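Side-chain contact in carbonic anhydrase (Synechocystis sp., PDB 5SWC), which catalyses the reversible, zinc-dependent hydration of carbon dioxide to hydrogencarbonate and supplies CO2 to RuBisCO inside the carboxysome: residues A[79-84]-A[140-145]. Sequence-based numbering, arbitrary orientation.
Sequences IRNAGN and YDWLKH
The indole of Trp-142 meets the 79-84 segment along its NE1 and CZ2 side: the carbonyl of Ala-82 lies at the ring edge, while the carboxamide of Asn-81 approaches the benzene portion obliquely, its plane turned 72° from that of the ring. At the edge, Trp-142 NE1 donates a hydrogen bond of 2.8 Å to Ala-82 O. The bond is nearly straight, 173° at the hydrogen, and the oxygen sits almost exactly in the indole plane. With CG turned opposite the backbone N (chi1 165°), the Trp-142 indole reaches from helix 137-143 to the loop after strand 76-81. Beside this bond, Asn-81 CG comes to 3.5 Å from Trp-142 CZ2, and Asn-81 ND2 lies 3.7 Å from Trp-142 CH2. That ND2 is hydrogen-bonded to Glu-96 and to the carbonyl of Ile-85, so the same nitrogen that rests against the indole is held by two acceptors, which fixes the rotation of the amide.

In this beta-class carbonic anhydrase, strand 76-81 is the outermost strand of the sheet within this chain, parallel to strand 53-58, which ends at the zinc ligand Cys-58, and through the backbone of Arg-80 it hydrogen-bonds to the second subunit. At the end of the strand, the type II turn from Asn-81 to Asn-84 carries Ala-82 to about 6 Å from the zinc ion, measured from its side chain. Replacing Trp-142 with a leucine would probably leave the buried carbonyl of Ala-82 without its N-H donor and open a gap beside the Asn-81 amide. Pro-87 of the same chain and Gly-95 of the second subunit also pack against the indole, bringing the contact up to an interface between subunits.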
# COMPACT_ATOMS: atom_id res chain seq x y z
N ILE A 79 -0.20 -16.07 18.57
CA ILE A 79 -0.80 -15.06 17.72
C ILE A 79 -2.29 -15.28 17.74
O ILE A 79 -2.73 -16.41 17.51
CB ILE A 79 -0.28 -15.18 16.29
CG1 ILE A 79 1.22 -14.83 16.22
CG2 ILE A 79 -1.11 -14.37 15.32
CD1 ILE A 79 1.87 -15.11 14.89
N ARG A 80 -3.09 -14.24 18.01
CA ARG A 80 -4.54 -14.37 17.92
C ARG A 80 -5.17 -13.25 17.18
O ARG A 80 -4.90 -12.08 17.46
CB ARG A 80 -5.19 -14.42 19.32
CG ARG A 80 -4.67 -15.58 20.15
CD ARG A 80 -5.32 -15.77 21.50
NE ARG A 80 -6.70 -16.19 21.34
CZ ARG A 80 -7.52 -16.49 22.36
NH1 ARG A 80 -7.10 -16.49 23.61
NH2 ARG A 80 -8.78 -16.78 22.08
N ASN A 81 -5.99 -13.60 16.19
CA ASN A 81 -6.76 -12.66 15.39
C ASN A 81 -8.09 -13.29 15.03
O ASN A 81 -8.31 -14.48 15.36
CB ASN A 81 -5.97 -12.18 14.17
CG ASN A 81 -5.61 -13.29 13.25
OD1 ASN A 81 -6.38 -14.19 13.01
ND2 ASN A 81 -4.42 -13.22 12.70
N ALA A 82 -8.98 -12.55 14.38
CA ALA A 82 -10.31 -13.09 14.06
C ALA A 82 -10.17 -14.00 12.86
O ALA A 82 -9.91 -13.60 11.74
CB ALA A 82 -11.30 -11.97 13.80
N GLY A 83 -10.36 -15.29 13.08
CA GLY A 83 -10.26 -16.27 12.03
C GLY A 83 -8.94 -17.01 11.90
O GLY A 83 -8.78 -17.85 11.00
N ASN A 84 -7.98 -16.70 12.77
CA ASN A 84 -6.69 -17.41 12.75
C ASN A 84 -6.05 -17.40 11.35
O ASN A 84 -5.61 -18.42 10.85
CB ASN A 84 -6.75 -18.82 13.40
CG ASN A 84 -7.84 -19.72 12.87
OD1 ASN A 84 -8.94 -19.76 13.48
ND2 ASN A 84 -7.56 -20.49 11.83
N TYR A 140 -14.51 -7.19 6.61
CA TYR A 140 -14.61 -7.45 5.18
C TYR A 140 -13.23 -7.39 4.54
O TYR A 140 -12.85 -8.29 3.78
CB TYR A 140 -15.57 -6.45 4.55
CG TYR A 140 -15.68 -6.51 3.05
CD1 TYR A 140 -16.52 -7.41 2.42
CD2 TYR A 140 -14.95 -5.67 2.28
CE1 TYR A 140 -16.63 -7.43 1.02
CE2 TYR A 140 -15.05 -5.67 0.91
CZ TYR A 140 -15.87 -6.57 0.29
OH TYR A 140 -15.99 -6.59 -1.09
N ASP A 141 -12.47 -6.33 4.81
CA ASP A 141 -11.17 -6.19 4.16
C ASP A 141 -10.21 -7.29 4.64
O ASP A 141 -9.42 -7.84 3.84
CB ASP A 141 -10.55 -4.82 4.50
CG ASP A 141 -11.27 -3.64 3.88
OD1 ASP A 141 -11.93 -3.85 2.83
OD2 ASP A 141 -11.15 -2.51 4.44
N TRP A 142 -10.25 -7.61 5.92
CA TRP A 142 -9.35 -8.60 6.51
C TRP A 142 -9.57 -9.98 5.90
O TRP A 142 -8.61 -10.70 5.61
CB TRP A 142 -9.57 -8.61 8.01
CG TRP A 142 -9.03 -9.74 8.76
CD1 TRP A 142 -9.76 -10.63 9.54
CD2 TRP A 142 -7.67 -10.12 8.93
NE1 TRP A 142 -8.93 -11.50 10.15
CE2 TRP A 142 -7.64 -11.23 9.81
CE3 TRP A 142 -6.46 -9.63 8.44
CZ2 TRP A 142 -6.46 -11.82 10.18
CZ3 TRP A 142 -5.27 -10.26 8.80
CH2 TRP A 142 -5.30 -11.34 9.68
N LEU A 143 -10.83 -10.32 5.67
CA LEU A 143 -11.15 -11.63 5.11
C LEU A 143 -10.67 -11.81 3.68
O LEU A 143 -10.57 -12.95 3.23
CB LEU A 143 -12.63 -11.92 5.27
CG LEU A 143 -13.10 -12.12 6.70
CD1 LEU A 143 -14.64 -12.27 6.73
CD2 LEU A 143 -12.46 -13.31 7.36
N LYS A 144 -10.29 -10.73 3.01
CA LYS A 144 -9.63 -10.82 1.70
C LYS A 144 -8.42 -11.73 1.76
O LYS A 144 -8.10 -12.39 0.76
CB LYS A 144 -9.20 -9.44 1.21
CG LYS A 144 -10.37 -8.50 0.88
CD LYS A 144 -9.86 -7.11 0.50
CE LYS A 144 -11.02 -6.15 0.19
NZ LYS A 144 -10.53 -4.72 0.13
N HIS A 145 -7.74 -11.77 2.90
CA HIS A 145 -6.54 -12.57 3.00
C HIS A 145 -6.81 -14.05 3.04
O HIS A 145 -5.88 -14.84 2.85
CB HIS A 145 -5.69 -12.15 4.19
CG HIS A 145 -5.20 -10.76 4.10
ND1 HIS A 145 -4.41 -10.30 3.07
CD2 HIS A 145 -5.39 -9.73 4.95
CE1 HIS A 145 -4.11 -9.03 3.31
NE2 HIS A 145 -4.69 -8.67 4.44